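Long-range contacts in prolyl-tRNA synthetase (Naegleria fowleri, PDB 6UYH), which probably attaches proline to its cognate tRNA through a prolyl-adenylate made from ATP, and here binds halofuginone and the ATP analogue AMPPNP: residues E164-E169 with L271-L276; I123-Y128 with F250-E255; T207-E212 with A473-V478. All blocks are in the same frame, centred on the assembly; numbering follows the deposited sequence.

All three contacts involve strands of the class II synthetase core or strands paired to them, at different distances from its active site. Contact 1 lies in the floor of that site and touches both AMPPNP and halofuginone. Contact 2 packs helix 121-131 against the turn before strand 253-255; its centre is about 26 Å from that of contact 1, yet the side chain of Tyr125 comes within about 6 Å of halofuginone at the nearest atoms. Contact 3, centred about 21 Å from contact 1 and about 30 Å from contact 2, ties the core to the C-terminal region, and its Lys208 side chain lies, at its nearest atoms, about 5 Å from AMPPNP and about 7 Å from halofuginone.

Contact 1 of 3, residues E164-E169 with L271-L276; sequences EFYWQE and LSTRTL. With ANP (phosphoaminophosphonic acid-adenylate ester), chain C; HFG (7-bromo-6-chloro-3-{3-[(2R,3S)-3-hydroxypiperidin-2-yl]-2-oxopropyl}quinazolin-4(3H)-one), chain D.
Trp167 and Ser272 form an antiparallel non-hydrogen-bonded pair, their CA atoms 3.9 Å apart, followed by the hydrogen-bonded pair Gln168 and Leu271, where strand 164-174 runs beside the end of strand 261-272. Gln168 N donates to Leu271 O (3.0 Å) and Leu271 N returns a longer bond to Gln168 O. On the other side of the Trp167-Ser272 pair, Thr273 N binds Tyr166 O at 2.9 Å, a last backbone bond as the chain turns toward helix 274-283. Thr273 CG2 rests on Tyr166 CB, while the Tyr166 ring turns off to meet Phe47 and Trp52 edge-to-face. On the side of Gln168 and Leu271, the glutamine chain bends at chi2 (77°) and brings OE1 over Leu271 CB; its polar end is held by Tyr191 and Asn143.

The side of Trp167 and Ser272 belongs to the ligands. Phe165 lays a ring face on the adenine, CD2 being 3.4 Å from AMPPNP C6. Ser272 CB approaches the Phe165 ring obliquely, and its OG donates to adenine N3 (2.8 Å) while accepting from Arg274 N (2.9 Å), a capping bond at the helix start. The Trp167 ring presents its edge to AMPPNP O5', and CH2 lies 3.5 Å from C5' of the halofuginone piperidine. Arg274, bent at chi3 (-65°), carries one guanidinium face over ribose C2' and directs NH1 and NH2 in plane at O3G of the gamma-phosphate; NE binds Ile160 O and NH1 also Gln235 O, which helps fix the rotation of the group. This arginine is consistent with that of class II motif 3. A single serine hydroxyl thus couples the helix start to the nucleotide base, and the arginine charge probably offsets that of the terminal phosphate.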
loop_
_atom_site.group_PDB
_atom_site.type_symbol
_atom_site.label_atom_id
_atom_site.label_comp_id
_atom_site.label_asym_id
_atom_site.label_seq_id
_atom_site.Cartn_x
_atom_site.Cartn_y
_atom_site.Cartn_z
ATOM N N GLU A 164 9.626 -1.745 -12.658
ATOM C CA GLU A 164 9.022 -1.499 -11.357
ATOM C C GLU A 164 7.958 -2.563 -11.153
ATOM O O GLU A 164 7.158 -2.814 -12.059
ATOM C CB GLU A 164 8.385 -0.103 -11.255
ATOM C CG GLU A 164 7.799 0.147 -9.858
ATOM C CD GLU A 164 7.099 1.498 -9.710
ATOM O OE1 GLU A 164 6.820 2.163 -10.724
ATOM O OE2 GLU A 164 6.842 1.893 -8.557
ATOM N N PHE A 165 7.977 -3.218 -9.994
ATOM C CA PHE A 165 6.914 -4.151 -9.648
ATOM C C PHE A 165 6.547 -3.957 -8.189
ATOM O O PHE A 165 7.195 -3.207 -7.458
ATOM C CB PHE A 165 7.297 -5.619 -9.979
ATOM C CG PHE A 165 8.525 -6.147 -9.273
ATOM C CD1 PHE A 165 8.397 -6.900 -8.111
ATOM C CD2 PHE A 165 9.792 -5.962 -9.810
ATOM C CE1 PHE A 165 9.506 -7.439 -7.478
ATOM C CE2 PHE A 165 10.923 -6.502 -9.179
ATOM C CZ PHE A 165 10.770 -7.235 -8.009
ATOM N N TYR A 166 5.470 -4.610 -7.776
ATOM C CA TYR A 166 4.949 -4.489 -6.419
ATOM C C TYR A 166 4.986 -5.863 -5.775
ATOM O O TYR A 166 4.731 -6.871 -6.441
ATOM C CB TYR A 166 3.521 -3.909 -6.436
ATOM C CG TYR A 166 3.502 -2.651 -7.266
ATOM C CD1 TYR A 166 3.906 -1.449 -6.722
ATOM C CD2 TYR A 166 3.161 -2.680 -8.620
ATOM C CE1 TYR A 166 3.941 -0.282 -7.484
ATOM C CE2 TYR A 166 3.192 -1.510 -9.399
ATOM C CZ TYR A 166 3.597 -0.324 -8.823
ATOM O OH TYR A 166 3.630 0.841 -9.568
ATOM N N TRP A 167 5.331 -5.914 -4.491
ATOM C CA TRP A 167 5.403 -7.204 -3.813
ATOM C C TRP A 167 5.115 -7.003 -2.335
ATOM O O TRP A 167 4.894 -5.882 -1.868
ATOM C CB TRP A 167 6.757 -7.889 -4.046
ATOM C CG TRP A 167 7.984 -7.357 -3.300
ATOM C CD1 TRP A 167 8.060 -6.302 -2.418
ATOM C CD2 TRP A 167 9.313 -7.874 -3.416
ATOM N NE1 TRP A 167 9.362 -6.155 -1.974
ATOM C CE2 TRP A 167 10.144 -7.109 -2.571
ATOM C CE3 TRP A 167 9.878 -8.928 -4.148
ATOM C CZ2 TRP A 167 11.513 -7.355 -2.448
ATOM C CZ3 TRP A 167 11.234 -9.172 -4.027
ATOM C CH2 TRP A 167 12.035 -8.386 -3.185
ATOM N N GLN A 168 5.089 -8.109 -1.600
ATOM C CA GLN A 168 5.387 -8.079 -0.177
ATOM C C GLN A 168 6.712 -8.795 -0.005
ATOM O O GLN A 168 7.001 -9.753 -0.731
ATOM C CB GLN A 168 4.317 -8.755 0.693
ATOM C CG GLN A 168 3.992 -10.233 0.336
ATOM C CD GLN A 168 5.023 -11.280 0.817
ATOM O OE1 GLN A 168 5.183 -12.328 0.181
ATOM N NE2 GLN A 168 5.691 -11.015 1.950
ATOM N N GLU A 169 7.531 -8.307 0.925
ATOM C CA GLU A 169 8.715 -9.033 1.363
ATOM C C GLU A 169 8.653 -9.183 2.877
ATOM O O GLU A 169 8.461 -8.198 3.608
ATOM C CB GLU A 169 10.025 -8.343 0.910
ATOM C CG GLU A 169 10.141 -6.879 1.347
ATOM C CD GLU A 169 11.414 -6.221 0.845
ATOM O OE1 GLU A 169 11.332 -5.060 0.384
ATOM O OE2 GLU A 169 12.486 -6.860 0.919
ATOM N N LEU A 271 6.458 -12.343 -2.676
ATOM C CA LEU A 271 5.421 -12.666 -3.651
ATOM C C LEU A 271 5.050 -11.351 -4.328
ATOM O O LEU A 271 4.865 -10.355 -3.626
ATOM C CB LEU A 271 4.192 -13.267 -2.947
ATOM C CG LEU A 271 2.981 -13.666 -3.791
ATOM C CD1 LEU A 271 3.213 -15.035 -4.398
ATOM C CD2 LEU A 271 1.709 -13.646 -2.948
ATOM N N SER A 272 4.943 -11.333 -5.666
ATOM C CA SER A 272 4.797 -10.070 -6.409
ATOM C C SER A 272 3.554 -10.059 -7.297
ATOM O O SER A 272 2.826 -11.051 -7.418
ATOM C CB SER A 272 6.018 -9.819 -7.295
ATOM O OG SER A 272 5.915 -10.594 -8.481
ATOM N N THR A 273 3.373 -8.927 -7.991
ATOM C CA THR A 273 2.327 -8.770 -8.995
ATOM C C THR A 273 2.538 -9.660 -10.222
ATOM O O THR A 273 1.685 -9.662 -11.115
ATOM C CB THR A 273 2.211 -7.293 -9.400
ATOM O OG1 THR A 273 3.513 -6.692 -9.534
ATOM C CG2 THR A 273 1.396 -6.528 -8.330
ATOM N N ARG A 274 3.635 -10.420 -10.274
ATOM C CA ARG A 274 3.736 -11.521 -11.227
ATOM C C ARG A 274 2.524 -12.445 -11.131
ATOM O O ARG A 274 2.076 -13.001 -12.144
ATOM C CB ARG A 274 5.046 -12.290 -10.976
ATOM C CG ARG A 274 5.137 -13.641 -11.665
ATOM C CD ARG A 274 6.538 -14.239 -11.493
ATOM N NE ARG A 274 7.547 -13.433 -12.167
ATOM C CZ ARG A 274 8.824 -13.759 -12.232
ATOM N NH1 ARG A 274 9.245 -14.900 -11.681
ATOM N NH2 ARG A 274 9.674 -12.953 -12.859
ATOM N N THR A 275 1.979 -12.607 -9.925
ATOM C CA THR A 275 0.769 -13.401 -9.707
ATOM C C THR A 275 -0.330 -13.060 -10.700
ATOM O O THR A 275 -1.016 -13.956 -11.209
ATOM C CB THR A 275 0.237 -13.175 -8.285
ATOM O OG1 THR A 275 0.166 -11.767 -8.014
ATOM C CG2 THR A 275 1.143 -13.836 -7.271
ATOM N N LEU A 276 -0.527 -11.768 -10.969
ATOM C CA LEU A 276 -1.592 -11.350 -11.879
ATOM C C LEU A 276 -1.329 -11.853 -13.295
ATOM O O LEU A 276 -2.260 -12.251 -14.004
ATOM C CB LEU A 276 -1.727 -9.825 -11.883
ATOM C CG LEU A 276 -2.642 -9.201 -10.821
ATOM C CD1 LEU A 276 -2.137 -9.501 -9.431
ATOM C CD2 LEU A 276 -2.734 -7.708 -11.030
HETATM P PG ANP C . 13.549 -14.187 -11.651
HETATM O O1G ANP C . 14.290 -15.254 -12.309
HETATM O O2G ANP C . 14.234 -12.805 -12.025
HETATM O O3G ANP C . 12.066 -14.280 -12.183
HETATM P PB ANP C . 14.324 -13.561 -8.825
HETATM O O1B ANP C . 15.314 -14.394 -8.161
HETATM O O2B ANP C . 15.020 -12.294 -9.410
HETATM N N3B ANP C . 13.517 -14.357 -10.018
HETATM P PA ANP C . 13.214 -12.727 -6.286
HETATM O O1A ANP C . 13.516 -13.889 -5.424
HETATM O O2A ANP C . 14.212 -11.636 -6.074
HETATM O O3A ANP C . 13.226 -13.099 -7.831
HETATM O "O5'" ANP C . 11.746 -12.089 -6.111
HETATM C "C5'" ANP C . 10.626 -12.638 -5.379
HETATM C "C4'" ANP C . 9.539 -12.928 -6.381
HETATM O "O4'" ANP C . 9.204 -11.721 -7.103
HETATM C "C3'" ANP C . 9.963 -13.915 -7.456
HETATM O "O3'" ANP C . 9.775 -15.253 -7.010
HETATM C "C2'" ANP C . 9.040 -13.560 -8.623
HETATM O "O2'" ANP C . 7.833 -14.307 -8.545
HETATM C "C1'" ANP C . 8.812 -12.048 -8.427
HETATM N N9 ANP C . 9.573 -11.215 -9.349
HETATM C C8 ANP C . 10.932 -11.202 -9.527
HETATM N N7 ANP C . 11.349 -10.343 -10.424
HETATM C C5 ANP C . 10.178 -9.742 -10.870
HETATM C C6 ANP C . 9.933 -8.741 -11.827
HETATM N N6 ANP C . 10.891 -8.099 -12.499
HETATM N N1 ANP C . 8.646 -8.397 -12.055
HETATM C C2 ANP C . 7.684 -8.999 -11.348
HETATM N N3 ANP C . 7.796 -9.940 -10.409
HETATM C C4 ANP C . 9.077 -10.274 -10.219
HETATM O "O4'" HFG D . 15.528 -10.318 -3.589
HETATM C C21 HFG D . 16.111 -11.377 -3.482
HETATM C "C3'" HFG D . 15.946 -12.260 -2.267
HETATM C "C2'" HFG D . 14.622 -12.108 -1.506
HETATM N "N1'" HFG D . 14.489 -10.795 -0.861
HETATM C "C6'" HFG D . 13.292 -10.718 -0.016
HETATM C "C5'" HFG D . 12.031 -10.969 -0.798
HETATM C "C4'" HFG D . 12.124 -12.298 -1.553
HETATM C C39 HFG D . 13.394 -12.363 -2.381
HETATM O "O7'" HFG D . 13.496 -13.647 -3.006
HETATM C "C1'" HFG D . 17.071 -11.872 -4.574
HETATM N N3 HFG D . 17.569 -10.776 -5.401
HETATM C C4 HFG D . 18.443 -9.869 -4.817
HETATM O O11 HFG D . 18.821 -10.008 -3.667
HETATM C C10 HFG D . 18.806 -8.748 -5.693
HETATM C C5 HFG D . 19.689 -7.766 -5.246
HETATM C C2 HFG D . 17.113 -10.619 -6.682
HETATM N N1 HFG D . 17.392 -9.646 -7.474
HETATM C C9 HFG D . 18.249 -8.666 -6.972
HETATM C C8 HFG D . 18.533 -7.565 -7.780
HETATM C C7 HFG D . 19.390 -6.584 -7.308
HETATM BR BR1 HFG D . 19.670 -5.054 -8.388
HETATM C C6 HFG D . 19.986 -6.698 -6.069
HETATM CL CL1 HFG D . 21.163 -5.538 -5.530
#

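Contact 2 of 3, residues I123-Y128 with F250-E255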
loop_
_atom_site.group_PDB
_atom_site.type_symbol
_atom_site.label_atom_id
_atom_site.label_comp_id
_atom_site.label_asym_id
_atom_site.label_seq_id
_atom_site.Cartn_x
_atom_site.Cartn_y
_atom_site.Cartn_z
ATOM N N ILE A 123 18.706 -2.843 3.565
ATOM C CA ILE A 123 17.995 -1.698 4.126
ATOM C C ILE A 123 17.518 -2.001 5.543
ATOM O O ILE A 123 17.506 -1.116 6.404
ATOM C CB ILE A 123 16.811 -1.333 3.207
ATOM C CG1 ILE A 123 17.321 -0.949 1.815
ATOM C CG2 ILE A 123 15.931 -0.219 3.821
ATOM C CD1 ILE A 123 16.200 -0.669 0.804
ATOM N N MET A 124 17.140 -3.251 5.811
ATOM C CA MET A 124 16.512 -3.639 7.064
ATOM C C MET A 124 17.461 -4.250 8.082
ATOM O O MET A 124 17.259 -4.056 9.285
ATOM C CB MET A 124 15.385 -4.636 6.786
ATOM C CG MET A 124 14.262 -4.031 5.979
ATOM S SD MET A 124 13.053 -5.279 5.473
ATOM C CE MET A 124 12.313 -5.675 7.051
ATOM N N TYR A 125 18.486 -4.973 7.649
ATOM C CA TYR A 125 19.201 -5.800 8.615
ATOM C C TYR A 125 20.114 -5.005 9.550
ATOM O O TYR A 125 20.357 -5.471 10.669
ATOM C CB TYR A 125 19.966 -6.920 7.894
ATOM C CG TYR A 125 19.042 -7.946 7.254
ATOM C CD1 TYR A 125 17.668 -7.928 7.517
ATOM C CD2 TYR A 125 19.525 -8.913 6.377
ATOM C CE1 TYR A 125 16.815 -8.852 6.937
ATOM C CE2 TYR A 125 18.673 -9.845 5.782
ATOM C CZ TYR A 125 17.319 -9.804 6.066
ATOM O OH TYR A 125 16.464 -10.724 5.484
ATOM N N PRO A 126 20.595 -3.801 9.198
ATOM C CA PRO A 126 21.246 -2.990 10.243
ATOM C C PRO A 126 20.309 -2.652 11.392
ATOM O O PRO A 126 20.743 -2.635 12.550
ATOM C CB PRO A 126 21.717 -1.747 9.475
ATOM C CG PRO A 126 21.970 -2.260 8.093
ATOM C CD PRO A 126 20.829 -3.223 7.859
ATOM N N SER A 127 19.024 -2.414 11.107
ATOM C CA SER A 127 18.047 -2.203 12.176
ATOM C C SER A 127 17.819 -3.474 12.978
ATOM O O SER A 127 17.652 -3.421 14.203
ATOM C CB SER A 127 16.722 -1.714 11.585
ATOM O OG SER A 127 16.877 -0.425 11.039
ATOM N N TYR A 128 17.778 -4.624 12.302
ATOM C CA TYR A 128 17.613 -5.886 13.012
ATOM C C TYR A 128 18.742 -6.096 14.010
ATOM O O TYR A 128 18.516 -6.591 15.120
ATOM C CB TYR A 128 17.556 -7.047 12.009
ATOM C CG TYR A 128 16.196 -7.303 11.384
ATOM C CD1 TYR A 128 15.402 -6.257 10.937
ATOM C CD2 TYR A 128 15.724 -8.602 11.211
ATOM C CE1 TYR A 128 14.164 -6.489 10.365
ATOM C CE2 TYR A 128 14.480 -8.844 10.643
ATOM C CZ TYR A 128 13.711 -7.788 10.219
ATOM O OH TYR A 128 12.475 -8.016 9.648
ATOM N N PHE A 250 25.708 -8.887 9.222
ATOM C CA PHE A 250 25.231 -7.660 9.847
ATOM C C PHE A 250 25.346 -7.675 11.365
ATOM O O PHE A 250 24.861 -6.750 12.013
ATOM C CB PHE A 250 23.785 -7.384 9.419
ATOM C CG PHE A 250 23.669 -6.973 7.992
ATOM C CD1 PHE A 250 23.509 -7.921 6.995
ATOM C CD2 PHE A 250 23.781 -5.644 7.635
ATOM C CE1 PHE A 250 23.430 -7.549 5.671
ATOM C CE2 PHE A 250 23.698 -5.263 6.311
ATOM C CZ PHE A 250 23.534 -6.225 5.322
ATOM N N LYS A 251 25.990 -8.687 11.946
ATOM C CA LYS A 251 26.155 -8.791 13.397
ATOM C C LYS A 251 24.800 -8.765 14.108
ATOM O O LYS A 251 24.564 -7.974 15.025
ATOM C CB LYS A 251 27.082 -7.692 13.930
ATOM N N ILE A 252 23.902 -9.646 13.675
ATOM C CA ILE A 252 22.597 -9.801 14.318
ATOM C C ILE A 252 22.768 -10.918 15.344
ATOM O O ILE A 252 22.626 -12.104 15.040
ATOM C CB ILE A 252 21.485 -10.096 13.316
ATOM C CG1 ILE A 252 21.460 -9.043 12.201
ATOM C CG2 ILE A 252 20.144 -10.136 14.028
ATOM C CD1 ILE A 252 20.518 -9.389 11.040
ATOM N N GLN A 253 23.065 -10.525 16.580
ATOM C CA GLN A 253 23.425 -11.441 17.650
ATOM C C GLN A 253 22.485 -11.248 18.826
ATOM O O GLN A 253 21.885 -10.186 19.005
ATOM C CB GLN A 253 24.865 -11.213 18.120
ATOM C CG GLN A 253 25.923 -11.424 17.053
ATOM C CD GLN A 253 27.276 -10.909 17.491
ATOM O OE1 GLN A 253 27.427 -9.727 17.798
ATOM N NE2 GLN A 253 28.266 -11.795 17.538
ATOM N N PHE A 254 22.372 -12.281 19.647
ATOM C CA PHE A 254 21.552 -12.185 20.840
ATOM C C PHE A 254 22.201 -12.976 21.961
ATOM O O PHE A 254 22.974 -13.908 21.723
ATOM C CB PHE A 254 20.120 -12.687 20.580
ATOM C CG PHE A 254 20.034 -14.155 20.291
ATOM C CD1 PHE A 254 19.732 -15.055 21.300
ATOM C CD2 PHE A 254 20.251 -14.639 19.013
ATOM C CE1 PHE A 254 19.653 -16.413 21.041
ATOM C CE2 PHE A 254 20.174 -15.999 18.750
ATOM C CZ PHE A 254 19.874 -16.884 19.767
ATOM N N GLU A 255 21.899 -12.572 23.191
ATOM C CA GLU A 255 22.236 -13.367 24.363
ATOM C C GLU A 255 21.191 -14.466 24.493
ATOM O O GLU A 255 20.017 -14.188 24.770
ATOM C CB GLU A 255 22.284 -12.490 25.612
#
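Tyr125 sets its CB over the face of the Phe250 ring, a CH-pi contact with CB 3.9 Å from the centroid and 18° off the ring normal. The two rings also make an offset edge-to-face pair, the edge of Tyr125 toward the face of Phe250, with planes at 82° and centroids 5.9 Å apart. CG of Tyr125 stands anti to its own carbonyl carbon (chi1 -68°), which carries the phenol past Phe250 to His171, whose ND1 is hydrogen-bonded to OH. Pro126 follows on the more exposed side: its CD and CG lie against CD2 and CE2 of Phe250, with CD 3.8 Å from CD2. Helix 121-131 is kinked here, where Pro126 has no N-H to give and Ser127 N makes a weak bond to Met124 O. The helix sits on the link in the class II core that leaves helix 245-250 through Lys251, with its positive phi, and enters strand 253-255. Tyr128, one turn beyond Met124, brings CB to within 3.9 Å of Ile252 CD1. That methyl also reaches Tyr125 CB, at 4.0 Å, so one isoleucine tip bridges two turn-neighbouring tyrosines. The Tyr128 hydroxyl binds the carbonyl of His171, and its ring packs on Leu140 and Leu142 of strand 140-149.

Contact 3 of 3, residues T207-E212 with A473-V478. With EDO (1,2-ethanediol), chain P.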
loop_
_atom_site.group_PDB
_atom_site.type_symbol
_atom_site.label_atom_id
_atom_site.label_comp_id
_atom_site.label_asym_id
_atom_site.label_seq_id
_atom_site.Cartn_x
_atom_site.Cartn_y
_atom_site.Cartn_z
ATOM N N THR A 207 12.358 -27.232 -3.899
ATOM C CA THR A 207 13.543 -26.451 -3.581
ATOM C C THR A 207 14.279 -26.114 -4.873
ATOM O O THR A 207 14.285 -26.902 -5.817
ATOM C CB THR A 207 14.480 -27.222 -2.645
ATOM O OG1 THR A 207 14.851 -28.448 -3.273
ATOM C CG2 THR A 207 13.783 -27.544 -1.341
ATOM N N LYS A 208 14.899 -24.942 -4.909
ATOM C CA LYS A 208 15.731 -24.592 -6.050
ATOM C C LYS A 208 17.096 -25.271 -5.965
ATOM O O LYS A 208 17.584 -25.617 -4.882
ATOM C CB LYS A 208 15.900 -23.075 -6.144
ATOM C CG LYS A 208 14.641 -22.360 -6.565
ATOM C CD LYS A 208 14.937 -20.904 -6.854
ATOM C CE LYS A 208 13.665 -20.132 -7.136
ATOM N NZ LYS A 208 13.980 -18.716 -7.456
ATOM N N THR A 209 17.698 -25.502 -7.134
ATOM C CA THR A 209 19.052 -26.036 -7.180
ATOM C C THR A 209 20.067 -24.979 -6.733
ATOM O O THR A 209 19.749 -23.799 -6.581
ATOM C CB THR A 209 19.389 -26.498 -8.593
ATOM O OG1 THR A 209 19.284 -25.373 -9.474
ATOM C CG2 THR A 209 18.408 -27.556 -9.042
ATOM N N GLU A 210 21.320 -25.413 -6.568
ATOM C CA GLU A 210 22.352 -24.489 -6.099
ATOM C C GLU A 210 22.509 -23.300 -7.045
ATOM O O GLU A 210 22.744 -22.171 -6.600
ATOM C CB GLU A 210 23.679 -25.226 -5.923
ATOM C CG GLU A 210 23.670 -26.228 -4.776
ATOM C CD GLU A 210 23.310 -25.588 -3.444
ATOM O OE1 GLU A 210 23.937 -24.568 -3.089
ATOM O OE2 GLU A 210 22.394 -26.098 -2.758
ATOM N N ASN A 211 22.355 -23.528 -8.350
ATOM C CA ASN A 211 22.538 -22.445 -9.310
ATOM C C ASN A 211 21.391 -21.447 -9.273
ATOM O O ASN A 211 21.603 -20.254 -9.519
ATOM C CB ASN A 211 22.702 -23.013 -10.725
ATOM C CG ASN A 211 22.762 -21.928 -11.788
ATOM O OD1 ASN A 211 23.684 -21.114 -11.807
ATOM N ND2 ASN A 211 21.779 -21.919 -12.686
ATOM N N GLU A 212 20.177 -21.898 -8.961
ATOM C CA GLU A 212 19.020 -21.022 -9.009
ATOM C C GLU A 212 18.657 -20.420 -7.661
ATOM O O GLU A 212 17.888 -19.458 -7.623
ATOM C CB GLU A 212 17.809 -21.771 -9.575
ATOM C CG GLU A 212 17.915 -22.054 -11.064
ATOM C CD GLU A 212 17.798 -20.789 -11.901
ATOM O OE1 GLU A 212 16.989 -19.909 -11.539
ATOM O OE2 GLU A 212 18.518 -20.674 -12.914
ATOM N N ALA A 473 16.218 -25.219 -21.585
ATOM C CA ALA A 473 15.605 -25.733 -20.371
ATOM C C ALA A 473 16.434 -25.292 -19.179
ATOM O O ALA A 473 17.666 -25.352 -19.210
ATOM C CB ALA A 473 15.519 -27.261 -20.402
ATOM N N LYS A 474 15.763 -24.857 -18.119
ATOM C CA LYS A 474 16.485 -24.572 -16.890
ATOM C C LYS A 474 15.844 -25.338 -15.745
ATOM O O LYS A 474 14.760 -25.909 -15.878
ATOM C CB LYS A 474 16.536 -23.074 -16.596
ATOM C CG LYS A 474 15.222 -22.457 -16.256
ATOM C CD LYS A 474 15.405 -20.945 -16.106
ATOM C CE LYS A 474 15.123 -20.456 -14.697
ATOM N NZ LYS A 474 15.687 -19.090 -14.501
ATOM N N SER A 475 16.549 -25.397 -14.622
ATOM C CA SER A 475 15.986 -26.086 -13.478
ATOM C C SER A 475 14.845 -25.247 -12.925
ATOM O O SER A 475 14.950 -24.019 -12.814
ATOM C CB SER A 475 17.042 -26.342 -12.404
ATOM O OG SER A 475 17.409 -25.133 -11.791
ATOM N N LEU A 476 13.732 -25.904 -12.638
ATOM C CA LEU A 476 12.578 -25.227 -12.068
ATOM C C LEU A 476 12.539 -25.443 -10.560
ATOM O O LEU A 476 12.601 -24.485 -9.785
ATOM C CB LEU A 476 11.307 -25.728 -12.764
ATOM C CG LEU A 476 11.393 -25.614 -14.297
ATOM C CD1 LEU A 476 10.145 -26.215 -14.958
ATOM C CD2 LEU A 476 11.634 -24.162 -14.748
ATOM N N CYS A 477 12.534 -26.701 -10.127
ATOM C CA CYS A 477 12.680 -27.010 -8.713
ATOM C C CYS A 477 12.966 -28.493 -8.586
ATOM O O CYS A 477 12.753 -29.269 -9.519
ATOM C CB CYS A 477 11.426 -26.653 -7.922
ATOM S SG CYS A 477 10.020 -27.698 -8.332
ATOM N N VAL A 478 13.444 -28.881 -7.409
ATOM C CA VAL A 478 13.425 -30.275 -6.981
ATOM C C VAL A 478 12.159 -30.467 -6.147
ATOM O O VAL A 478 12.087 -29.938 -5.015
ATOM C CB VAL A 478 14.687 -30.637 -6.189
ATOM C CG1 VAL A 478 14.655 -32.105 -5.783
ATOM C CG2 VAL A 478 15.937 -30.321 -7.014
HETATM C C1 EDO P . 19.381 -17.604 -17.368
HETATM O O1 EDO P . 19.017 -16.451 -18.131
HETATM C C2 EDO P . 18.439 -17.713 -16.181
HETATM O O2 EDO P . 17.094 -17.628 -16.661
HETATM O O HOH W 1 13.797 -30.825 -2.407
HETATM O O HOH W 2 15.863 -24.815 -9.369
#
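Thr207 and Val478 form an antiparallel hydrogen-bonded pair that uses the N-H and C=O of both residues: Val478 N donates to Thr207 O at 2.7 Å, and Thr207 N donates back to Val478 O at 2.9 Å. A water bonded to Thr207 OG1 also donates to Val478 O. Past Lys208 and Cys477 direct backbone bonds between the segments give way to a water, which accepts from Thr209 N (3.0 Å) and donates to Ser475 OG (2.9 Å), with a weak bond to Leu476 O. The hydroxyls of Thr209 and Ser475 lie 3.0 Å apart, and each is hydrogen-bonded to the carboxylate of Glu447, Thr209 through OE1 and Ser475 through OE2, OE2 also accepting from Asn211 ND2. Glu212, bent at chi2 (-70°), brushes Ser475 OG with its CG and turns its carboxylate across Lys474. The resulting salt bridge is loose, Lys474 NZ being 3.3 Å from Glu212 OE1; the ammonium also donates to a bound ethanediol, probably from the crystallisation liquor. Opposite Leu508, Leu476 and Cys477 make a classic beta bulge in strand 474-479, one of the strands through which the C-terminal region of this prolyl-tRNA synthetase joins the catalytic core.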